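Long-range contact in OsmC family protein (Rhodothermus marinus, PDB 5CML), which probably hydrolyses carboxylic esters through this alpha/beta-hydrolase domain, one part of a longer esterase that also carries an OsmC domain: residues A82-F94 and F166-R178. Numbering follows the deposited sequence.
Sequences ATNFEDLRAACRF and FRIKKQFLEELER
F85, in the first turn of helix 85-98, pushes its ring against F172, L176 and E175 on helix 170-179, and here the packing is dense. CD1 of F172 lies over one face of the F85 ring, whose CZ comes within 3.8 Å of F172 CE1 and 4.0 Å of L176 CD1. A flat aromatic suits this place because its slightly positive C-H edge tolerates a carboxylate oxygen: E175 OE1 lies near the ring plane, 3.2 Å from F85 CD2. With CG anti to the backbone N (chi1 -174°), E175 runs extended past that edge to R89, whose NH2 donates to OE2 at 3.2 Å in a nearly straight hydrogen bond (169°) within a salt bridge. OE2 lies in the guanidinium plane, while NH2 meets it on the syn side, tilted from the carboxylate plane. The helical segments, at 86°, belong to an alpha/beta-hydrolase fold, where helix 85-98 precedes strand 104-108 of the central sheet. An alanine in place of E175 would probably leave R89 without this partner, though E121 still pairs with its NE, and two waters, on F85 N and R89 NH1, without their acceptor. Toward solvent the contact is looser: N84 suits the N-cap because its amide offers OD1 to D87 N and ND2 to Q171 OE1, the latter bond bent. K169 lays its apolar CD 3.8 Å from A82 CB and sends its ammonium to E156.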
ATOM      1  N   ALA A  82      -7.936 -11.888  -7.989  1.00 42.34           N
ATOM      2  CA  ALA A  82      -7.229 -10.809  -8.672  1.00 41.50           C
ATOM      3  C   ALA A  82      -7.743  -9.447  -8.196  1.00 42.22           C
ATOM      4  O   ALA A  82      -8.950  -9.194  -8.174  1.00 41.20           O
ATOM      5  CB  ALA A  82      -7.382 -10.946 -10.178  1.00 41.15           C
ATOM      6  N   THR A  83      -6.825  -8.564  -7.819  1.00 41.17           N
ATOM      7  CA  THR A  83      -7.214  -7.349  -7.128  1.00 42.59           C
ATOM      8  C   THR A  83      -7.594  -6.180  -8.033  1.00 40.07           C
ATOM      9  O   THR A  83      -7.169  -6.088  -9.197  1.00 37.98           O
ATOM     10  CB  THR A  83      -6.097  -6.876  -6.208  1.00 44.20           C
ATOM     11  OG1 THR A  83      -6.646  -6.008  -5.210  1.00 46.11           O
ATOM     12  CG2 THR A  83      -5.023  -6.139  -6.999  1.00 44.95           C
ATOM     13  N   ASN A  84      -8.400  -5.287  -7.465  1.00 38.92           N
ATOM     14  CA  ASN A  84      -8.724  -4.020  -8.096  1.00 36.21           C
ATOM     15  C   ASN A  84      -8.978  -2.947  -7.036  1.00 32.46           C
ATOM     16  O   ASN A  84      -8.820  -3.191  -5.838  1.00 32.20           O
ATOM     17  CB  ASN A  84      -9.928  -4.177  -9.020  1.00 37.57           C
ATOM     18  CG  ASN A  84     -11.142  -4.768  -8.325  1.00 38.10           C
ATOM     19  OD1 ASN A  84     -11.209  -4.835  -7.103  1.00 36.96           O
ATOM     20  ND2 ASN A  84     -12.127  -5.183  -9.123  1.00 41.34           N
ATOM     21  N   PHE A  85      -9.362  -1.759  -7.479  1.00 30.59           N
ATOM     22  CA  PHE A  85      -9.636  -0.655  -6.572  1.00 29.12           C
ATOM     23  C   PHE A  85     -10.794  -0.930  -5.623  1.00 28.76           C
ATOM     24  O   PHE A  85     -10.740  -0.534  -4.448  1.00 27.58           O
ATOM     25  CB  PHE A  85      -9.920   0.615  -7.367  1.00 30.02           C
ATOM     26  CG  PHE A  85      -8.688   1.261  -7.892  1.00 32.79           C
ATOM     27  CD1 PHE A  85      -7.764   1.798  -7.021  1.00 34.82           C
ATOM     28  CD2 PHE A  85      -8.430   1.300  -9.238  1.00 36.43           C
ATOM     29  CE1 PHE A  85      -6.614   2.389  -7.491  1.00 37.35           C
ATOM     30  CE2 PHE A  85      -7.274   1.906  -9.723  1.00 37.83           C
ATOM     31  CZ  PHE A  85      -6.366   2.442  -8.843  1.00 37.25           C
ATOM     32  N   GLU A  86     -11.830  -1.612  -6.116  1.00 29.48           N
ATOM     33  CA  GLU A  86     -12.973  -1.946  -5.273  1.00 29.30           C
ATOM     34  C   GLU A  86     -12.586  -2.819  -4.078  1.00 28.52           C
ATOM     35  O   GLU A  86     -13.142  -2.662  -3.007  1.00 28.72           O
ATOM     36  CB  GLU A  86     -14.060  -2.652  -6.088  1.00 33.08           C
ATOM     37  CG  GLU A  86     -15.118  -3.412  -5.240  1.00 35.80           C
ATOM     38  CD  GLU A  86     -15.688  -2.642  -4.018  1.00 36.02           C
ATOM     39  OE1 GLU A  86     -15.615  -1.390  -3.937  1.00 34.72           O
ATOM     40  OE2 GLU A  86     -16.206  -3.321  -3.111  1.00 35.36           O
ATOM     41  N   ASP A  87     -11.642  -3.735  -4.248  1.00 28.22           N
ATOM     42  CA  ASP A  87     -11.204  -4.535  -3.105  1.00 28.23           C
ATOM     43  C   ASP A  87     -10.562  -3.668  -2.036  1.00 25.15           C
ATOM     44  O   ASP A  87     -10.756  -3.911  -0.854  1.00 24.50           O
ATOM     45  CB  ASP A  87     -10.241  -5.633  -3.548  1.00 31.13           C
ATOM     46  CG  ASP A  87     -10.915  -6.668  -4.412  1.00 35.97           C
ATOM     47  OD1 ASP A  87     -12.161  -6.756  -4.374  1.00 36.97           O
ATOM     48  OD2 ASP A  87     -10.205  -7.388  -5.138  1.00 39.67           O
ATOM     49  N   LEU A  88      -9.784  -2.665  -2.432  1.00 25.08           N
ATOM     50  CA  LEU A  88      -9.203  -1.742  -1.455  1.00 26.34           C
ATOM     51  C   LEU A  88     -10.300  -0.925  -0.774  1.00 24.73           C
ATOM     52  O   LEU A  88     -10.288  -0.749   0.444  1.00 23.64           O
ATOM     53  CB  LEU A  88      -8.200  -0.808  -2.125  1.00 31.99           C
ATOM     54  CG  LEU A  88      -6.806  -0.788  -1.539  1.00 39.44           C
ATOM     55  CD1 LEU A  88      -6.203  -2.203  -1.437  1.00 40.86           C
ATOM     56  CD2 LEU A  88      -5.952   0.134  -2.399  1.00 40.04           C
ATOM     57  N   ARG A  89     -11.272  -0.451  -1.553  1.00 23.57           N
ATOM     58  CA  ARG A  89     -12.388   0.281  -0.963  1.00 23.11           C
ATOM     59  C   ARG A  89     -13.146  -0.614   0.016  1.00 22.43           C
ATOM     60  O   ARG A  89     -13.556  -0.143   1.072  1.00 22.52           O
ATOM     61  CB  ARG A  89     -13.334   0.815  -2.048  1.00 21.16           C
ATOM     62  CG  ARG A  89     -12.676   1.815  -2.975  1.00 23.01           C
ATOM     63  CD  ARG A  89     -13.603   2.142  -4.109  1.00 25.57           C
ATOM     64  NE  ARG A  89     -12.942   3.040  -5.048  1.00 27.39           N
ATOM     65  CZ  ARG A  89     -12.839   2.825  -6.351  1.00 28.96           C
ATOM     66  NH1 ARG A  89     -13.386   1.747  -6.916  1.00 31.26           N
ATOM     67  NH2 ARG A  89     -12.183   3.702  -7.094  1.00 29.24           N
ATOM     68  N   ALA A  90     -13.297  -1.896  -0.322  1.00 21.53           N
ATOM     69  CA  ALA A  90     -14.007  -2.845   0.536  1.00 22.90           C
ATOM     70  C   ALA A  90     -13.290  -3.017   1.878  1.00 22.58           C
ATOM     71  O   ALA A  90     -13.927  -3.186   2.942  1.00 22.65           O
ATOM     72  CB  ALA A  90     -14.149  -4.185  -0.168  1.00 23.95           C
ATOM     73  N   ALA A  91     -11.963  -2.956   1.837  1.00 22.44           N
ATOM     74  CA  ALA A  91     -11.180  -3.092   3.046  1.00 21.20           C
ATOM     75  C   ALA A  91     -11.387  -1.862   3.927  1.00 21.33           C
ATOM     76  O   ALA A  91     -11.440  -1.962   5.158  1.00 23.07           O
ATOM     77  CB  ALA A  91      -9.702  -3.265   2.713  1.00 21.23           C
ATOM     78  N   CYS A  92     -11.452  -0.694   3.294  1.00 21.89           N
ATOM     79  CA  CYS A  92     -11.683   0.547   4.020  1.00 21.69           C
ATOM     80  C   CYS A  92     -13.078   0.550   4.657  1.00 22.45           C
ATOM     81  O   CYS A  92     -13.238   0.967   5.810  1.00 22.60           O
ATOM     82  CB  CYS A  92     -11.524   1.747   3.106  1.00 25.44           C
ATOM     83  SG  CYS A  92      -9.816   2.118   2.622  1.00 29.82           S
ATOM     84  N   ARG A  93     -14.076   0.070   3.917  1.00 23.29           N
ATOM     85  CA  ARG A  93     -15.446  -0.026   4.447  1.00 22.42           C
ATOM     86  C   ARG A  93     -15.515  -0.987   5.634  1.00 22.50           C
ATOM     87  O   ARG A  93     -16.244  -0.743   6.595  1.00 23.00           O
ATOM     88  CB  ARG A  93     -16.432  -0.454   3.349  1.00 23.92           C
ATOM     89  CG  ARG A  93     -16.635   0.657   2.300  1.00 26.04           C
ATOM     90  CD  ARG A  93     -17.876   0.434   1.456  1.00 27.64           C
ATOM     91  NE  ARG A  93     -17.837  -0.859   0.796  1.00 27.93           N
ATOM     92  CZ  ARG A  93     -17.287  -1.093  -0.390  1.00 28.25           C
ATOM     93  NH1 ARG A  93     -16.714  -0.113  -1.095  1.00 29.42           N
ATOM     94  NH2 ARG A  93     -17.320  -2.320  -0.881  1.00 29.55           N
ATOM     95  N   PHE A  94     -14.748  -2.070   5.568  1.00 21.77           N
ATOM     96  CA  PHE A  94     -14.703  -3.047   6.652  1.00 22.70           C
ATOM     97  C   PHE A  94     -14.191  -2.369   7.919  1.00 21.12           C
ATOM     98  O   PHE A  94     -14.777  -2.513   8.990  1.00 22.68           O
ATOM     99  CB  PHE A  94     -13.818  -4.232   6.260  1.00 22.66           C
ATOM    100  CG  PHE A  94     -13.386  -5.087   7.419  1.00 23.37           C
ATOM    101  CD1 PHE A  94     -14.234  -6.039   7.946  1.00 22.78           C
ATOM    102  CD2 PHE A  94     -12.125  -4.947   7.977  1.00 25.35           C
ATOM    103  CE1 PHE A  94     -13.837  -6.828   9.003  1.00 24.48           C
ATOM    104  CE2 PHE A  94     -11.735  -5.745   9.038  1.00 24.79           C
ATOM    105  CZ  PHE A  94     -12.591  -6.679   9.547  1.00 24.99           C
ATOM    106  N   PHE A 166       2.268 -12.697 -10.072  1.00 28.37           N
ATOM    107  CA  PHE A 166       0.864 -12.784  -9.676  1.00 30.67           C
ATOM    108  C   PHE A 166      -0.057 -12.156 -10.706  1.00 34.14           C
ATOM    109  O   PHE A 166       0.396 -11.507 -11.642  1.00 32.77           O
ATOM    110  CB  PHE A 166       0.648 -12.135  -8.293  1.00 30.79           C
ATOM    111  CG  PHE A 166       1.001 -10.664  -8.216  1.00 30.80           C
ATOM    112  CD1 PHE A 166       2.291 -10.267  -7.915  1.00 29.22           C
ATOM    113  CD2 PHE A 166       0.025  -9.685  -8.384  1.00 31.34           C
ATOM    114  CE1 PHE A 166       2.618  -8.925  -7.808  1.00 27.18           C
ATOM    115  CE2 PHE A 166       0.345  -8.331  -8.269  1.00 30.54           C
ATOM    116  CZ  PHE A 166       1.642  -7.955  -7.993  1.00 29.41           C
ATOM    117  N   ARG A 167      -1.356 -12.376 -10.526  1.00 38.41           N
ATOM    118  CA  ARG A 167      -2.366 -11.833 -11.433  1.00 42.46           C
ATOM    119  C   ARG A 167      -3.079 -10.646 -10.824  1.00 45.17           C
ATOM    120  O   ARG A 167      -3.270 -10.602  -9.609  1.00 47.39           O
ATOM    121  CB  ARG A 167      -3.420 -12.886 -11.777  1.00 45.58           C
ATOM    122  CG  ARG A 167      -2.881 -14.192 -12.300  1.00 47.40           C
ATOM    123  CD  ARG A 167      -3.921 -15.293 -12.117  1.00 49.52           C
ATOM    124  NE  ARG A 167      -4.953 -15.206 -13.144  1.00 54.12           N
ATOM    125  CZ  ARG A 167      -4.772 -15.577 -14.407  1.00 56.70           C
ATOM    126  NH1 ARG A 167      -3.592 -16.050 -14.793  1.00 57.87           N
ATOM    127  NH2 ARG A 167      -5.762 -15.466 -15.285  1.00 57.43           N
ATOM    128  N   ILE A 168      -3.485  -9.697 -11.663  1.00 47.22           N
ATOM    129  CA  ILE A 168      -4.401  -8.635 -11.250  1.00 46.85           C
ATOM    130  C   ILE A 168      -5.380  -8.320 -12.388  1.00 47.09           C
ATOM    131  O   ILE A 168      -5.142  -8.692 -13.538  1.00 45.79           O
ATOM    132  CB  ILE A 168      -3.657  -7.342 -10.846  1.00 48.15           C
ATOM    133  CG1 ILE A 168      -2.852  -6.790 -12.024  1.00 47.79           C
ATOM    134  CG2 ILE A 168      -2.780  -7.613  -9.641  1.00 49.94           C
ATOM    135  CD1 ILE A 168      -2.390  -5.350 -11.800  1.00 49.81           C
ATOM    136  N   LYS A 169      -6.476  -7.637 -12.070  1.00 46.66           N
ATOM    137  CA  LYS A 169      -7.412  -7.198 -13.111  1.00 46.82           C
ATOM    138  C   LYS A 169      -6.804  -6.142 -14.061  1.00 44.58           C
ATOM    139  O   LYS A 169      -6.124  -5.207 -13.620  1.00 43.26           O
ATOM    140  CB  LYS A 169      -8.682  -6.636 -12.464  1.00 49.59           C
ATOM    141  CG  LYS A 169      -9.407  -7.621 -11.547  1.00 53.58           C
ATOM    142  CD  LYS A 169      -9.774  -8.893 -12.297  1.00 57.20           C
ATOM    143  CE  LYS A 169     -10.916  -9.643 -11.632  1.00 59.32           C
ATOM    144  NZ  LYS A 169     -11.360 -10.813 -12.458  1.00 60.80           N
ATOM    145  N   LYS A 170      -7.034  -6.299 -15.365  1.00 45.70           N
ATOM    146  CA  LYS A 170      -6.659  -5.256 -16.332  1.00 46.65           C
ATOM    147  C   LYS A 170      -7.352  -3.940 -15.987  1.00 42.24           C
ATOM    148  O   LYS A 170      -6.830  -2.858 -16.287  1.00 42.14           O
ATOM    149  CB  LYS A 170      -7.013  -5.662 -17.763  1.00 51.74           C
ATOM    150  CG  LYS A 170      -6.191  -6.820 -18.317  1.00 56.70           C
ATOM    151  CD  LYS A 170      -6.670  -7.206 -19.720  1.00 59.74           C
ATOM    152  CE  LYS A 170      -6.235  -8.614 -20.109  1.00 61.84           C
ATOM    153  NZ  LYS A 170      -6.719  -9.009 -21.471  1.00 63.81           N
ATOM    154  N   GLN A 171      -8.512  -4.044 -15.344  1.00 38.75           N
ATOM    155  CA  GLN A 171      -9.260  -2.882 -14.874  1.00 39.85           C
ATOM    156  C   GLN A 171      -8.386  -1.986 -13.992  1.00 36.71           C
ATOM    157  O   GLN A 171      -8.547  -0.766 -13.999  1.00 36.33           O
ATOM    158  CB  GLN A 171     -10.523  -3.335 -14.109  1.00 44.27           C
ATOM    159  CG  GLN A 171     -11.371  -2.197 -13.520  1.00 49.31           C
ATOM    160  CD  GLN A 171     -12.472  -2.691 -12.586  1.00 53.64           C
ATOM    161  OE1 GLN A 171     -12.328  -3.719 -11.919  1.00 56.13           O
ATOM    162  NE2 GLN A 171     -13.578  -1.956 -12.538  1.00 53.91           N
ATOM    163  N   PHE A 172      -7.452  -2.578 -13.247  1.00 35.63           N
ATOM    164  CA  PHE A 172      -6.586  -1.790 -12.383  1.00 34.43           C
ATOM    165  C   PHE A 172      -5.802  -0.734 -13.180  1.00 31.77           C
ATOM    166  O   PHE A 172      -5.875   0.445 -12.868  1.00 28.83           O
ATOM    167  CB  PHE A 172      -5.610  -2.689 -11.611  1.00 35.68           C
ATOM    168  CG  PHE A 172      -4.588  -1.927 -10.820  1.00 37.75           C
ATOM    169  CD1 PHE A 172      -4.956  -1.244  -9.669  1.00 39.03           C
ATOM    170  CD2 PHE A 172      -3.261  -1.888 -11.223  1.00 37.86           C
ATOM    171  CE1 PHE A 172      -4.024  -0.522  -8.946  1.00 39.37           C
ATOM    172  CE2 PHE A 172      -2.319  -1.172 -10.491  1.00 38.65           C
ATOM    173  CZ  PHE A 172      -2.703  -0.495  -9.351  1.00 38.64           C
ATOM    174  N   LEU A 173      -5.049  -1.150 -14.193  1.00 30.86           N
ATOM    175  CA  LEU A 173      -4.238  -0.191 -14.920  1.00 31.16           C
ATOM    176  C   LEU A 173      -5.123   0.735 -15.710  1.00 27.01           C
ATOM    177  O   LEU A 173      -4.834   1.923 -15.788  1.00 27.24           O
ATOM    178  CB  LEU A 173      -3.239  -0.861 -15.850  1.00 35.06           C
ATOM    179  CG  LEU A 173      -2.308   0.112 -16.603  1.00 37.89           C
ATOM    180  CD1 LEU A 173      -1.720   1.233 -15.733  1.00 36.70           C
ATOM    181  CD2 LEU A 173      -1.168  -0.642 -17.226  1.00 40.35           C
ATOM    182  N   GLU A 174      -6.200   0.207 -16.299  1.00 27.26           N
ATOM    183  CA  GLU A 174      -7.135   1.061 -17.026  1.00 27.79           C
ATOM    184  C   GLU A 174      -7.678   2.195 -16.169  1.00 25.76           C
ATOM    185  O   GLU A 174      -7.717   3.352 -16.603  1.00 24.36           O
ATOM    186  CB  GLU A 174      -8.300   0.245 -17.580  1.00 30.59           C
ATOM    187  CG  GLU A 174      -7.880  -0.697 -18.666  1.00 36.17           C
ATOM    188  CD  GLU A 174      -9.050  -1.426 -19.305  1.00 40.91           C
ATOM    189  OE1 GLU A 174     -10.216  -1.062 -19.038  1.00 43.27           O
ATOM    190  OE2 GLU A 174      -8.795  -2.371 -20.076  1.00 41.50           O
ATOM    191  N   GLU A 175      -8.110   1.855 -14.958  1.00 26.22           N
ATOM    192  CA  GLU A 175      -8.664   2.841 -14.060  1.00 26.59           C
ATOM    193  C   GLU A 175      -7.609   3.809 -13.554  1.00 25.15           C
ATOM    194  O   GLU A 175      -7.878   4.988 -13.400  1.00 25.70           O
ATOM    195  CB  GLU A 175      -9.358   2.129 -12.890  1.00 30.84           C
ATOM    196  CG  GLU A 175     -10.120   3.035 -11.942  1.00 39.76           C
ATOM    197  CD  GLU A 175     -11.013   2.259 -10.976  1.00 45.03           C
ATOM    198  OE1 GLU A 175     -11.055   1.001 -11.057  1.00 44.15           O
ATOM    199  OE2 GLU A 175     -11.684   2.913 -10.133  1.00 48.61           O
ATOM    200  N   LEU A 176      -6.413   3.305 -13.275  1.00 24.68           N
ATOM    201  CA  LEU A 176      -5.310   4.136 -12.820  1.00 26.57           C
ATOM    202  C   LEU A 176      -4.932   5.166 -13.878  1.00 25.27           C
ATOM    203  O   LEU A 176      -4.742   6.350 -13.594  1.00 25.10           O
ATOM    204  CB  LEU A 176      -4.112   3.247 -12.491  1.00 29.68           C
ATOM    205  CG  LEU A 176      -2.906   3.927 -11.876  1.00 31.63           C
ATOM    206  CD1 LEU A 176      -3.279   4.425 -10.490  1.00 32.10           C
ATOM    207  CD2 LEU A 176      -1.719   2.956 -11.803  1.00 34.72           C
ATOM    208  N   GLU A 177      -4.873   4.707 -15.122  1.00 24.04           N
ATOM    209  CA  GLU A 177      -4.551   5.564 -16.240  1.00 24.16           C
ATOM    210  C   GLU A 177      -5.655   6.615 -16.435  1.00 21.85           C
ATOM    211  O   GLU A 177      -5.372   7.792 -16.680  1.00 22.38           O
ATOM    212  CB  GLU A 177      -4.337   4.684 -17.464  1.00 25.76           C
ATOM    213  CG  GLU A 177      -4.060   5.390 -18.731  1.00 29.16           C
ATOM    214  CD  GLU A 177      -3.621   4.425 -19.832  1.00 34.30           C
ATOM    215  OE1 GLU A 177      -2.806   3.508 -19.547  1.00 35.53           O
ATOM    216  OE2 GLU A 177      -4.110   4.577 -20.978  1.00 35.96           O
ATOM    217  N   ARG A 178      -6.914   6.215 -16.255  1.00 22.05           N
ATOM    218  CA  ARG A 178      -8.020   7.164 -16.424  1.00 19.89           C
ATOM    219  C   ARG A 178      -8.048   8.225 -15.306  1.00 22.97           C
ATOM    220  O   ARG A 178      -8.258   9.393 -15.600  1.00 25.53           O
ATOM    221  CB  ARG A 178      -9.368   6.421 -16.496  1.00 21.37           C
ATOM    222  CG  ARG A 178     -10.609   7.332 -16.673  1.00 25.42           C
ATOM    223  CD  ARG A 178     -10.487   8.291 -17.891  1.00 24.75           C
ATOM    224  NE  ARG A 178     -10.231   7.590 -19.141  1.00 24.56           N
ATOM    225  CZ  ARG A 178     -11.152   7.220 -20.032  1.00 26.26           C
ATOM    226  NH1 ARG A 178     -12.445   7.471 -19.830  1.00 26.67           N
ATOM    227  NH2 ARG A 178     -10.765   6.597 -21.154  1.00 26.03           N
TER
HETATM  228  O   HOH W   1      -4.280  -9.367  -6.998  1.00 49.24           O
HETATM  229  O   HOH W   2      -9.825  -1.290 -10.384  1.00 42.79           O
HETATM  230  O   HOH W   3     -13.239   0.478  -9.375  1.00 40.75           O